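Local structure of putative thioesterase (Escherichia coli, 5UGZ) at residues I198-G203 with D212-W217; F123-R128 with H235-K240; Q145-E150 with I174-Y179; A104-H109 with Q188-T193. The protein acts as a type II thioesterase that releases intermediates from the colibactin NRPS/PKS assembly line, probably by hydrolysing their thioester links. One frame throughout, in Å; residues are numbered along the deposited sequence.

Contact 1 of 4, residues I198-G203 with D212-W217; sequences IVLFHG and DELLAW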
loop_
_atom_site.group_PDB
_atom_site.type_symbol
_atom_site.label_atom_id
_atom_site.label_comp_id
_atom_site.label_asym_id
_atom_site.label_seq_id
_atom_site.Cartn_x
_atom_site.Cartn_y
_atom_site.Cartn_z
ATOM N N ILE A 198 9.653 -4.627 -9.766
ATOM C CA ILE A 198 9.208 -4.129 -8.471
ATOM C C ILE A 198 9.962 -2.841 -8.179
ATOM O O ILE A 198 11.192 -2.797 -8.293
ATOM C CB ILE A 198 9.452 -5.159 -7.351
ATOM C CG1 ILE A 198 8.542 -6.384 -7.499
ATOM C CG2 ILE A 198 9.307 -4.510 -5.994
ATOM C CD1 ILE A 198 8.589 -7.325 -6.295
ATOM N N VAL A 199 9.241 -1.798 -7.793
ATOM C CA VAL A 199 9.854 -0.551 -7.350
ATOM C C VAL A 199 9.512 -0.355 -5.882
ATOM O O VAL A 199 8.350 -0.492 -5.490
ATOM C CB VAL A 199 9.390 0.655 -8.190
ATOM C CG1 VAL A 199 10.085 1.938 -7.733
ATOM C CG2 VAL A 199 9.637 0.388 -9.668
ATOM N N LEU A 200 10.525 -0.045 -5.077
ATOM C CA LEU A 200 10.380 0.143 -3.644
ATOM C C LEU A 200 10.652 1.601 -3.300
ATOM O O LEU A 200 11.629 2.184 -3.783
ATOM C CB LEU A 200 11.335 -0.773 -2.874
ATOM C CG LEU A 200 11.283 -2.271 -3.192
ATOM C CD1 LEU A 200 12.389 -2.992 -2.427
ATOM C CD2 LEU A 200 9.917 -2.870 -2.856
ATOM N N PHE A 201 9.774 2.186 -2.486
ATOM C CA PHE A 201 9.894 3.565 -2.023
ATOM C C PHE A 201 10.103 3.577 -0.514
ATOM O O PHE A 201 9.406 2.879 0.225
ATOM C CB PHE A 201 8.655 4.403 -2.366
ATOM C CG PHE A 201 8.463 4.642 -3.836
ATOM C CD1 PHE A 201 9.211 5.584 -4.496
ATOM C CD2 PHE A 201 7.516 3.943 -4.546
ATOM C CE1 PHE A 201 9.043 5.807 -5.849
ATOM C CE2 PHE A 201 7.335 4.172 -5.895
ATOM C CZ PHE A 201 8.104 5.100 -6.543
ATOM N N HIS A 202 11.054 4.392 -0.067
ATOM C CA HIS A 202 11.510 4.380 1.315
ATOM C C HIS A 202 11.904 5.801 1.697
ATOM O O HIS A 202 12.585 6.479 0.925
ATOM C CB HIS A 202 12.682 3.395 1.465
ATOM C CG HIS A 202 13.233 3.295 2.852
ATOM N ND1 HIS A 202 12.484 2.862 3.921
ATOM C CD2 HIS A 202 14.472 3.553 3.339
ATOM C CE1 HIS A 202 13.229 2.872 5.012
ATOM N NE2 HIS A 202 14.440 3.289 4.686
ATOM N N GLY A 203 11.430 6.269 2.853
ATOM C CA GLY A 203 11.919 7.504 3.436
ATOM C C GLY A 203 13.014 7.198 4.432
ATOM O O GLY A 203 12.810 6.429 5.375
ATOM N N ASP A 212 17.772 -1.860 5.501
ATOM C CA ASP A 212 18.605 -3.034 5.283
ATOM C C ASP A 212 17.788 -4.255 4.876
ATOM O O ASP A 212 18.323 -5.150 4.219
ATOM C CB ASP A 212 19.406 -3.326 6.552
ATOM C CG ASP A 212 18.519 -3.512 7.777
ATOM O OD1 ASP A 212 17.279 -3.357 7.648
ATOM O OD2 ASP A 212 19.061 -3.807 8.867
ATOM N N GLU A 213 16.507 -4.300 5.238
ATOM C CA GLU A 213 15.682 -5.485 5.043
ATOM C C GLU A 213 15.133 -5.611 3.629
ATOM O O GLU A 213 14.711 -6.708 3.241
ATOM C CB GLU A 213 14.499 -5.471 6.012
ATOM C CG GLU A 213 14.774 -5.960 7.416
ATOM C CD GLU A 213 13.482 -6.165 8.200
ATOM O OE1 GLU A 213 12.432 -5.651 7.758
ATOM O OE2 GLU A 213 13.510 -6.839 9.255
ATOM N N LEU A 214 15.105 -4.515 2.869
ATOM C CA LEU A 214 14.394 -4.475 1.598
ATOM C C LEU A 214 15.043 -5.342 0.535
ATOM O O LEU A 214 14.438 -5.559 -0.519
ATOM C CB LEU A 214 14.279 -3.027 1.116
ATOM C CG LEU A 214 13.416 -2.171 2.046
ATOM C CD1 LEU A 214 13.635 -0.733 1.742
ATOM C CD2 LEU A 214 11.943 -2.533 1.917
ATOM N N LEU A 215 16.242 -5.855 0.791
ATOM C CA LEU A 215 16.859 -6.796 -0.130
ATOM C C LEU A 215 16.077 -8.105 -0.212
ATOM O O LEU A 215 16.191 -8.827 -1.211
ATOM C CB LEU A 215 18.308 -7.039 0.304
ATOM C CG LEU A 215 19.105 -5.742 0.492
ATOM C CD1 LEU A 215 20.433 -5.994 1.211
ATOM C CD2 LEU A 215 19.326 -5.057 -0.854
ATOM N N ALA A 216 15.279 -8.419 0.811
ATOM C CA ALA A 216 14.418 -9.592 0.801
ATOM C C ALA A 216 13.271 -9.472 -0.180
ATOM O O ALA A 216 12.481 -10.409 -0.293
ATOM C CB ALA A 216 13.858 -9.844 2.196
ATOM N N TRP A 217 13.140 -8.339 -0.860
ATOM C CA TRP A 217 12.078 -8.140 -1.831
ATOM C C TRP A 217 12.390 -8.753 -3.187
ATOM O O TRP A 217 11.463 -9.001 -3.962
ATOM C CB TRP A 217 11.820 -6.639 -2.012
ATOM C CG TRP A 217 10.707 -6.047 -1.184
ATOM C CD1 TRP A 217 10.830 -5.133 -0.180
ATOM C CD2 TRP A 217 9.306 -6.288 -1.339
ATOM N NE1 TRP A 217 9.591 -4.795 0.311
ATOM C CE2 TRP A 217 8.636 -5.488 -0.386
ATOM C CE3 TRP A 217 8.549 -7.100 -2.194
ATOM C CZ2 TRP A 217 7.237 -5.489 -0.253
ATOM C CZ3 TRP A 217 7.152 -7.100 -2.057
ATOM C CH2 TRP A 217 6.518 -6.301 -1.092
#

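Contact 2 of 4, residues F123-R128 with H235-K240; sequences FFSGCR and HFFVDK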
loop_
_atom_site.group_PDB
_atom_site.type_symbol
_atom_site.label_atom_id
_atom_site.label_comp_id
_atom_site.label_asym_id
_atom_site.label_seq_id
_atom_site.Cartn_x
_atom_site.Cartn_y
_atom_site.Cartn_z
ATOM N N PHE A 123 4.538 -1.384 -7.183
ATOM C CA PHE A 123 5.197 -0.394 -6.339
ATOM C C PHE A 123 4.841 -0.701 -4.896
ATOM O O PHE A 123 3.660 -0.731 -4.544
ATOM C CB PHE A 123 4.765 1.031 -6.710
ATOM C CG PHE A 123 4.941 1.359 -8.163
ATOM C CD1 PHE A 123 6.127 1.910 -8.622
ATOM C CD2 PHE A 123 3.927 1.099 -9.076
ATOM C CE1 PHE A 123 6.300 2.215 -9.962
ATOM C CE2 PHE A 123 4.094 1.389 -10.421
ATOM C CZ PHE A 123 5.291 1.948 -10.864
ATOM N N PHE A 124 5.847 -0.951 -4.067
ATOM C CA PHE A 124 5.644 -1.182 -2.642
ATOM C C PHE A 124 6.337 -0.047 -1.913
ATOM O O PHE A 124 7.571 0.010 -1.864
ATOM C CB PHE A 124 6.170 -2.543 -2.193
ATOM C CG PHE A 124 5.586 -3.700 -2.961
ATOM C CD1 PHE A 124 4.249 -4.042 -2.816
ATOM C CD2 PHE A 124 6.363 -4.437 -3.842
ATOM C CE1 PHE A 124 3.704 -5.097 -3.529
ATOM C CE2 PHE A 124 5.811 -5.490 -4.553
ATOM C CZ PHE A 124 4.480 -5.815 -4.392
ATOM N N SER A 125 5.537 0.852 -1.359
ATOM C CA SER A 125 6.020 2.050 -0.706
ATOM C C SER A 125 5.942 1.878 0.812
ATOM O O SER A 125 4.951 1.362 1.343
ATOM C CB SER A 125 5.194 3.244 -1.183
ATOM O OG SER A 125 5.701 4.464 -0.713
ATOM N N GLY A 126 7.003 2.294 1.500
ATOM C CA GLY A 126 7.022 2.230 2.958
ATOM C C GLY A 126 6.654 0.867 3.499
ATOM O O GLY A 126 5.896 0.759 4.472
ATOM N N CYS A 127 7.172 -0.184 2.878
ATOM C CA CYS A 127 6.665 -1.535 3.086
ATOM C C CYS A 127 7.845 -2.483 3.208
ATOM O O CYS A 127 8.590 -2.661 2.246
ATOM C CB CYS A 127 5.755 -1.947 1.926
ATOM S SG CYS A 127 4.818 -3.430 2.255
ATOM N N ARG A 128 8.006 -3.091 4.382
ATOM C CA ARG A 128 9.013 -4.122 4.581
ATOM C C ARG A 128 8.632 -5.378 3.796
ATOM O O ARG A 128 7.467 -5.558 3.426
ATOM C CB ARG A 128 9.169 -4.421 6.074
ATOM C CG ARG A 128 9.681 -3.197 6.874
ATOM C CD ARG A 128 9.692 -3.386 8.404
ATOM N NE ARG A 128 10.463 -4.549 8.857
ATOM C CZ ARG A 128 10.869 -4.747 10.113
ATOM N NH1 ARG A 128 10.601 -3.853 11.064
ATOM N NH2 ARG A 128 11.550 -5.845 10.418
ATOM N N HIS A 235 7.745 8.299 7.480
ATOM C CA HIS A 235 6.829 7.315 6.918
ATOM C C HIS A 235 5.898 7.937 5.895
ATOM O O HIS A 235 5.482 7.268 4.944
ATOM C CB HIS A 235 6.021 6.668 8.038
ATOM C CG HIS A 235 5.184 5.510 7.601
ATOM N ND1 HIS A 235 5.726 4.353 7.083
ATOM C CD2 HIS A 235 3.844 5.316 7.638
ATOM C CE1 HIS A 235 4.755 3.503 6.803
ATOM N NE2 HIS A 235 3.602 4.060 7.132
ATOM N N PHE A 236 5.541 9.202 6.075
ATOM C CA PHE A 236 4.514 9.821 5.252
ATOM C C PHE A 236 5.109 10.695 4.164
ATOM O O PHE A 236 4.469 11.653 3.720
ATOM C CB PHE A 236 3.533 10.593 6.132
ATOM C CG PHE A 236 2.649 9.696 6.943
ATOM C CD1 PHE A 236 1.367 9.406 6.520
ATOM C CD2 PHE A 236 3.116 9.110 8.104
ATOM C CE1 PHE A 236 0.569 8.579 7.243
ATOM C CE2 PHE A 236 2.315 8.268 8.836
ATOM C CZ PHE A 236 1.043 7.998 8.402
ATOM N N PHE A 237 6.327 10.356 3.718
ATOM C CA PHE A 237 6.861 10.913 2.484
ATOM C C PHE A 237 5.909 10.687 1.319
ATOM O O PHE A 237 5.890 11.486 0.381
ATOM C CB PHE A 237 8.228 10.295 2.170
ATOM C CG PHE A 237 8.149 8.869 1.720
ATOM C CD1 PHE A 237 7.773 8.558 0.420
ATOM C CD2 PHE A 237 8.434 7.840 2.590
ATOM C CE1 PHE A 237 7.679 7.254 0.004
ATOM C CE2 PHE A 237 8.348 6.537 2.177
ATOM C CZ PHE A 237 7.969 6.244 0.880
ATOM N N VAL A 238 5.107 9.611 1.360
ATOM C CA VAL A 238 4.187 9.314 0.256
ATOM C C VAL A 238 3.192 10.452 0.037
ATOM O O VAL A 238 2.703 10.656 -1.082
ATOM C CB VAL A 238 3.460 7.969 0.495
ATOM C CG1 VAL A 238 2.407 8.107 1.601
ATOM C CG2 VAL A 238 2.826 7.436 -0.802
ATOM N N ASP A 239 2.856 11.195 1.087
ATOM C CA ASP A 239 1.990 12.357 0.928
ATOM C C ASP A 239 2.789 13.630 0.726
ATOM O O ASP A 239 2.455 14.434 -0.145
ATOM C CB ASP A 239 1.078 12.559 2.146
ATOM C CG ASP A 239 0.089 11.431 2.349
ATOM O OD1 ASP A 239 -0.769 11.199 1.470
ATOM O OD2 ASP A 239 0.164 10.789 3.412
ATOM N N LYS A 240 3.843 13.822 1.521
ATOM C CA LYS A 240 4.574 15.084 1.487
ATOM C C LYS A 240 5.315 15.260 0.172
ATOM O O LYS A 240 5.403 16.379 -0.349
ATOM C CB LYS A 240 5.545 15.170 2.668
ATOM C CG LYS A 240 6.194 16.551 2.800
ATOM C CD LYS A 240 7.171 16.624 3.948
ATOM C CE LYS A 240 7.612 18.053 4.179
ATOM N NZ LYS A 240 8.833 18.125 5.035
#

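Contact 3 of 4, residues Q145-E150 with I174-Y179; sequences QAFMEE and IIKNDY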
loop_
_atom_site.group_PDB
_atom_site.type_symbol
_atom_site.label_atom_id
_atom_site.label_comp_id
_atom_site.label_asym_id
_atom_site.label_seq_id
_atom_site.Cartn_x
_atom_site.Cartn_y
_atom_site.Cartn_z
ATOM N N GLN A 145 -6.681 4.370 24.018
ATOM C CA GLN A 145 -5.882 5.533 24.383
ATOM C C GLN A 145 -4.390 5.235 24.292
ATOM O O GLN A 145 -3.613 6.044 23.770
ATOM C CB GLN A 145 -6.242 5.987 25.791
ATOM C CG GLN A 145 -5.376 7.124 26.275
ATOM C CD GLN A 145 -6.077 8.444 26.166
ATOM O OE1 GLN A 145 -6.000 9.121 25.132
ATOM N NE2 GLN A 145 -6.793 8.820 27.227
ATOM N N ALA A 146 -3.971 4.077 24.811
ATOM C CA ALA A 146 -2.560 3.704 24.770
ATOM C C ALA A 146 -2.090 3.384 23.349
ATOM O O ALA A 146 -0.942 3.678 22.993
ATOM C CB ALA A 146 -2.323 2.513 25.695
ATOM N N PHE A 147 -2.954 2.774 22.534
ATOM C CA PHE A 147 -2.615 2.495 21.141
ATOM C C PHE A 147 -2.289 3.783 20.390
ATOM O O PHE A 147 -1.211 3.920 19.803
ATOM C CB PHE A 147 -3.776 1.744 20.474
ATOM C CG PHE A 147 -3.585 1.497 19.000
ATOM C CD1 PHE A 147 -2.799 0.442 18.552
ATOM C CD2 PHE A 147 -4.209 2.306 18.062
ATOM C CE1 PHE A 147 -2.618 0.211 17.188
ATOM C CE2 PHE A 147 -4.033 2.081 16.697
ATOM C CZ PHE A 147 -3.239 1.029 16.262
ATOM N N MET A 148 -3.200 4.756 20.425
ATOM C CA MET A 148 -3.009 5.973 19.645
ATOM C C MET A 148 -1.794 6.760 20.108
ATOM O O MET A 148 -1.132 7.407 19.288
ATOM C CB MET A 148 -4.259 6.841 19.707
ATOM C CG MET A 148 -5.483 6.188 19.077
ATOM S SD MET A 148 -5.224 5.794 17.337
ATOM C CE MET A 148 -4.928 7.431 16.674
ATOM N N GLU A 149 -1.489 6.733 21.409
ATOM C CA GLU A 149 -0.268 7.377 21.876
ATOM C C GLU A 149 0.955 6.663 21.319
ATOM O O GLU A 149 1.931 7.305 20.918
ATOM C CB GLU A 149 -0.242 7.422 23.408
ATOM C CG GLU A 149 -1.374 8.257 24.032
ATOM C CD GLU A 149 -1.275 8.386 25.557
ATOM O OE1 GLU A 149 -0.313 9.014 26.045
ATOM O OE2 GLU A 149 -2.162 7.862 26.273
ATOM N N GLU A 150 0.903 5.336 21.240
ATOM C CA GLU A 150 2.054 4.604 20.725
ATOM C C GLU A 150 2.267 4.859 19.239
ATOM O O GLU A 150 3.411 4.936 18.780
ATOM C CB GLU A 150 1.898 3.112 20.980
ATOM C CG GLU A 150 3.108 2.324 20.538
ATOM C CD GLU A 150 4.370 2.685 21.317
ATOM O OE1 GLU A 150 4.266 3.150 22.475
ATOM O OE2 GLU A 150 5.474 2.497 20.775
ATOM N N ILE A 174 -10.816 2.575 13.124
ATOM C CA ILE A 174 -10.421 2.268 11.754
ATOM C C ILE A 174 -8.931 1.942 11.679
ATOM O O ILE A 174 -8.546 0.887 11.170
ATOM C CB ILE A 174 -10.809 3.428 10.821
ATOM C CG1 ILE A 174 -12.341 3.554 10.758
ATOM C CG2 ILE A 174 -10.228 3.218 9.446
ATOM C CD1 ILE A 174 -12.809 4.957 10.421
ATOM N N ILE A 175 -8.078 2.828 12.208
ATOM C CA ILE A 175 -6.631 2.605 12.173
ATOM C C ILE A 175 -6.225 1.408 13.037
ATOM O O ILE A 175 -5.271 0.693 12.705
ATOM C CB ILE A 175 -5.876 3.901 12.573
ATOM C CG1 ILE A 175 -4.353 3.678 12.592
ATOM C CG2 ILE A 175 -6.370 4.458 13.896
ATOM C CD1 ILE A 175 -3.531 4.906 12.194
ATOM N N LYS A 176 -6.941 1.158 14.140
ATOM C CA LYS A 176 -6.635 0.007 14.988
ATOM C C LYS A 176 -6.944 -1.300 14.274
ATOM O O LYS A 176 -6.200 -2.282 14.406
ATOM C CB LYS A 176 -7.423 0.094 16.292
ATOM C CG LYS A 176 -6.829 -0.700 17.428
ATOM C CD LYS A 176 -7.637 -0.472 18.684
ATOM C CE LYS A 176 -6.906 -0.944 19.924
ATOM N NZ LYS A 176 -7.823 -0.888 21.092
ATOM N N ASN A 177 -8.045 -1.327 13.519
ATOM C CA ASN A 177 -8.361 -2.490 12.700
ATOM C C ASN A 177 -7.266 -2.768 11.682
ATOM O O ASN A 177 -6.876 -3.927 11.488
ATOM C CB ASN A 177 -9.691 -2.287 11.978
ATOM C CG ASN A 177 -10.082 -3.500 11.146
ATOM O OD1 ASN A 177 -9.660 -3.651 9.995
ATOM N ND2 ASN A 177 -10.857 -4.387 11.737
ATOM N N ASP A 178 -6.786 -1.723 10.994
ATOM C CA ASP A 178 -5.743 -1.917 9.992
ATOM C C ASP A 178 -4.438 -2.387 10.617
ATOM O O ASP A 178 -3.680 -3.122 9.977
ATOM C CB ASP A 178 -5.513 -0.632 9.198
ATOM C CG ASP A 178 -6.609 -0.387 8.193
ATOM O OD1 ASP A 178 -7.453 -1.293 8.032
ATOM O OD2 ASP A 178 -6.630 0.689 7.566
ATOM N N TYR A 179 -4.142 -1.958 11.841
ATOM C CA TYR A 179 -3.001 -2.539 12.536
ATOM C C TYR A 179 -3.246 -4.006 12.855
ATOM O O TYR A 179 -2.344 -4.834 12.705
ATOM C CB TYR A 179 -2.697 -1.747 13.796
ATOM C CG TYR A 179 -1.754 -0.609 13.519
ATOM C CD1 TYR A 179 -2.205 0.585 12.971
ATOM C CD2 TYR A 179 -0.400 -0.736 13.781
ATOM C CE1 TYR A 179 -1.337 1.622 12.707
ATOM C CE2 TYR A 179 0.472 0.296 13.519
ATOM C CZ TYR A 179 0.004 1.470 12.985
ATOM O OH TYR A 179 0.895 2.485 12.742
#

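Contact 4 of 4, residues A104-H109 with Q188-T193; sequences AFELVH and QAKART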
loop_
_atom_site.group_PDB
_atom_site.type_symbol
_atom_site.label_atom_id
_atom_site.label_comp_id
_atom_site.label_asym_id
_atom_site.label_seq_id
_atom_site.Cartn_x
_atom_site.Cartn_y
_atom_site.Cartn_z
ATOM N N ALA A 104 -1.287 -5.046 -1.525
ATOM C CA ALA A 104 -0.957 -5.084 -2.945
ATOM C C ALA A 104 -0.251 -6.383 -3.315
ATOM O O ALA A 104 -0.546 -6.984 -4.356
ATOM C CB ALA A 104 -0.101 -3.882 -3.326
ATOM N N PHE A 105 0.687 -6.830 -2.479
ATOM C CA PHE A 105 1.388 -8.076 -2.753
ATOM C C PHE A 105 0.430 -9.257 -2.772
ATOM O O PHE A 105 0.468 -10.089 -3.683
ATOM C CB PHE A 105 2.478 -8.314 -1.712
ATOM C CG PHE A 105 3.153 -9.651 -1.857
ATOM C CD1 PHE A 105 4.143 -9.844 -2.806
ATOM C CD2 PHE A 105 2.786 -10.716 -1.048
ATOM C CE1 PHE A 105 4.759 -11.089 -2.941
ATOM C CE2 PHE A 105 3.385 -11.947 -1.171
ATOM C CZ PHE A 105 4.379 -12.138 -2.121
ATOM N N GLU A 106 -0.411 -9.366 -1.746
ATOM C CA GLU A 106 -1.339 -10.485 -1.636
ATOM C C GLU A 106 -2.417 -10.421 -2.715
ATOM O O GLU A 106 -2.853 -11.455 -3.230
ATOM C CB GLU A 106 -1.954 -10.488 -0.231
ATOM C CG GLU A 106 -0.957 -10.829 0.897
ATOM C CD GLU A 106 -0.452 -12.272 0.817
ATOM O OE1 GLU A 106 -1.207 -13.115 0.325
ATOM O OE2 GLU A 106 0.686 -12.574 1.233
ATOM N N LEU A 107 -2.845 -9.206 -3.066
ATOM C CA LEU A 107 -3.867 -8.988 -4.086
ATOM C C LEU A 107 -3.396 -9.381 -5.486
ATOM O O LEU A 107 -4.182 -9.920 -6.272
ATOM C CB LEU A 107 -4.290 -7.520 -4.076
ATOM C CG LEU A 107 -5.278 -7.121 -5.168
ATOM C CD1 LEU A 107 -6.548 -7.968 -5.064
ATOM C CD2 LEU A 107 -5.586 -5.639 -5.073
ATOM N N VAL A 108 -2.141 -9.079 -5.843
ATOM C CA VAL A 108 -1.669 -9.444 -7.178
ATOM C C VAL A 108 -1.675 -10.956 -7.338
ATOM O O VAL A 108 -2.144 -11.485 -8.351
ATOM C CB VAL A 108 -0.276 -8.836 -7.488
ATOM C CG1 VAL A 108 0.811 -9.349 -6.557
ATOM C CG2 VAL A 108 0.112 -9.132 -8.940
ATOM N N HIS A 109 -1.174 -11.679 -6.344
ATOM C CA HIS A 109 -1.207 -13.134 -6.445
ATOM C C HIS A 109 -2.635 -13.663 -6.472
ATOM O O HIS A 109 -2.905 -14.655 -7.149
ATOM C CB HIS A 109 -0.404 -13.753 -5.306
ATOM C CG HIS A 109 1.081 -13.624 -5.483
ATOM N ND1 HIS A 109 1.809 -14.468 -6.294
ATOM C CD2 HIS A 109 1.974 -12.750 -4.958
ATOM C CE1 HIS A 109 3.084 -14.123 -6.256
ATOM N NE2 HIS A 109 3.211 -13.086 -5.449
ATOM N N GLN A 188 2.628 -16.732 3.741
ATOM C CA GLN A 188 2.821 -18.076 3.202
ATOM C C GLN A 188 3.294 -17.977 1.764
ATOM O O GLN A 188 2.653 -17.321 0.941
ATOM C CB GLN A 188 1.555 -18.937 3.261
ATOM C CG GLN A 188 1.819 -20.427 2.938
ATOM C CD GLN A 188 2.257 -21.258 4.159
ATOM O OE1 GLN A 188 1.614 -21.228 5.205
ATOM N NE2 GLN A 188 3.342 -22.010 4.013
ATOM N N ALA A 189 4.401 -18.649 1.465
ATOM C CA ALA A 189 4.957 -18.672 0.120
ATOM C C ALA A 189 3.904 -18.945 -0.949
ATOM O O ALA A 189 2.865 -19.562 -0.677
ATOM C CB ALA A 189 6.074 -19.715 0.042
ATOM N N LYS A 190 4.186 -18.497 -2.170
ATOM C CA LYS A 190 3.236 -18.489 -3.274
ATOM C C LYS A 190 3.565 -19.566 -4.314
ATOM O O LYS A 190 4.621 -20.205 -4.288
ATOM C CB LYS A 190 3.215 -17.101 -3.932
ATOM C CG LYS A 190 2.936 -15.933 -2.975
ATOM C CD LYS A 190 1.490 -15.907 -2.511
ATOM C CE LYS A 190 1.334 -14.972 -1.343
ATOM N NZ LYS A 190 0.110 -15.299 -0.573
ATOM N N ALA A 191 2.640 -19.750 -5.254
ATOM C CA ALA A 191 2.773 -20.750 -6.302
ATOM C C ALA A 191 3.486 -20.232 -7.545
ATOM O O ALA A 191 3.472 -20.912 -8.576
ATOM C CB ALA A 191 1.392 -21.277 -6.705
ATOM N N ARG A 192 4.109 -19.060 -7.480
ATOM C CA ARG A 192 4.596 -18.435 -8.698
ATOM C C ARG A 192 5.471 -17.270 -8.312
ATOM O O ARG A 192 5.245 -16.636 -7.281
ATOM C CB ARG A 192 3.442 -17.931 -9.556
ATOM C CG ARG A 192 2.799 -16.757 -8.879
ATOM C CD ARG A 192 1.746 -16.164 -9.707
ATOM N NE ARG A 192 0.602 -17.047 -9.840
ATOM C CZ ARG A 192 -0.307 -17.234 -8.891
ATOM N NH1 ARG A 192 -0.189 -16.635 -7.709
ATOM N NH2 ARG A 192 -1.330 -18.030 -9.124
ATOM N N THR A 193 6.467 -16.996 -9.146
ATOM C CA THR A 193 7.293 -15.799 -9.038
ATOM C C THR A 193 6.737 -14.750 -9.987
ATOM O O THR A 193 6.513 -15.037 -11.170
ATOM C CB THR A 193 8.759 -16.074 -9.391
ATOM O OG1 THR A 193 9.292 -17.061 -8.510
ATOM C CG2 THR A 193 9.579 -14.823 -9.219
HETATM O O HOH W 1 0.720 -15.083 2.366
#

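Contact 1 of 4, residues I198-G203 with D212-W217
Leu200 lays its CD2 methyl on one face of the Trp217 indole, 3.5 Å from the centroid of the five-membered ring and only 5° off its normal, a CH-pi contact. The other branch, CD1, hangs over the same side, just beyond the ring's rim, 3.5 Å from Trp217 CD1, and also meets Leu214 CB at 4.0 Å. Leu200 CG stands anti to the carbonyl carbon (chi1 -54°), which turns both methyls of the fork to the 3-10 turn. The Ile198 and Trp217 side chains cross at about a right angle, with Ile198 CD1 4.1 Å from Trp217 CE3. Strand 198-203 is an inner strand of the parallel sheet of this alpha/beta-hydrolase fold, between 121-125 and 225-230, and the segment 212-217 packs against one side of it in the loop leading to 225-230. Branched and long aliphatic residues suit the strand because their methyls can mould to a flat ring. At the far end Leu214 CD1 sits over one face of the His202 imidazole, 4.2 Å from His202 CG. The indole's one polar atom, Trp217 NE1, is buried but bonded to Cys127 O. With the indole cut back to alanine, the Leu200 methyls would probably face a gap and Cys127 O would lack this donor.

Contact 2 of 4, residues F123-R128 with H235-K240
The rings of Phe237 and His235 both turn an edge to Gly126: Gly126 N lies near the plane of the Phe237 ring, and Gly126 O near that of His235, 3.8 Å from CE1. Outside the two segments, Phe230 packs almost parallel to Phe237, while His97 meets it edge-to-face. This is the end of strand 121-125 in an alpha/beta-hydrolase fold, facing the histidine loop. His235 ND1 is hydrogen-bonded to Asp206, and its ring touches Ser98 of a GxSxG sequence, consistent with the family's catalytic triad. Gly126 suits its place twice over: its phi is positive (51°), and a CB here would lie toward the other segment, about 3.5 Å from His235 CE1. Ser125 sends OG anti to its own N (chi1 -173°), toward the helix; its polar need is met by His97 ND1, which lets the hydroxyl tolerate an apolar setting. There Ser125 OG lies obliquely against Phe237 at 3.3 Å from CZ, with Val238 CG2 4.1 Å from the same oxygen.

Contact 3 of 4, residues Q145-E150 with I174-Y179
Phe147 lays one face against Lys176 and turns an edge to Tyr179, and its conformation explains how: with CG anti to the backbone N (chi1 175°), the ring projects from helix 145-150 straight at the other helix. Lys176 covers that face, its CG over the ring centre at 3.9 Å from the centroid in a CH-pi contact. The lysine chain is extended all the way beyond CG, so its methylenes run obliquely across the phenyl group toward the start of helix 144-154, where NZ forms a salt bridge with Asp144 and a hydrogen bond to Leu142 O. A lysine suits this margin because one side chain supplies both a greasy cover and a distant charge. The leading edge of Phe147 points into the face of Tyr179 in a T-shaped stack, centroids 5.1 Å apart and planes at 84°; Phe147 CZ comes to 3.5 Å from Tyr179 CD1. Met148 takes a folded route, bent at both chi2 (-59°) and chi3, which brings SD within 3.9 Å of Ile175 CG2. The helical segments cross steeply, with axes 11.1 Å apart, a separation that large side chains bridge. Helices 144-154 and 165-183 follow strand 121-125 and precede strand 198-203, a position consistent with the lid of type II thioesterases; Ile151 extends the packing against Ile175 and Tyr179, and Asp178 links helix 165-183 to Arg60.

Contact 4 of 4, residues A104-H109 with Q188-T193
Lys190 lies over the imidazole of His109, tying the chain before strand 198-203 to helix 99-113, the helix that follows the GxSxG turn of the alpha/beta-hydrolase fold. Lys190 CB stands above the rim, 3.8 Å from His109 CE1. CG then stands over the ring centre, 3.6 Å from the centroid and 4° off the normal, a CH-pi contact. A bend at chi2 (-72°) steers the chain across the ring, carrying CD past His109 CG at 3.8 Å. CE reaches Phe105, 3.7 Å from CE2. At the tip, NZ donates to Glu106 OE1 at 2.7 Å on the syn side of the carboxylate, completing a salt bridge, and also to a water that bonds to Glu106 OE2 and accepts from Gln188 N. Lysine suits this path, since its methylenes need apolar cover and its ammonium needs an acid, and Glu106, further held by Tyr185, provides one. Replacing the His109 imidazole by alanine is likely to uncover Lys190 CG and CD and cost Arg192 NH1 an acceptor, leaving the guanidinium held mainly by Asp113. That guanidinium approaches at the imidazole edge: Arg192 NH1 donates to His109 ND1 at 3.3 Å, N-H...N angle 155°, with NH1 in the plane of the imidazole.

How the contacts relate
Contacts 1 and 2 belong to the buried core and share the sheet, since strands 198-203 and 121-125 are neighbours; they also meet through the Glu213-Arg128 salt bridge and the packing of Trp217 on Phe124. Contact 1 is almost wholly apolar, whereas contact 2, at the strand ends, mixes aromatic rims with polar atoms close to the probable catalytic residues. Contact 4 is only partly buried and is the one with a salt bridge and water across it; Phe105 joins it to both Trp217 and Phe124. Contact 3, about 19 Å from contact 2 between centres, touches none of the others; it packs helix on helix away from the sheet, buried between its helices although far from the chain's centre.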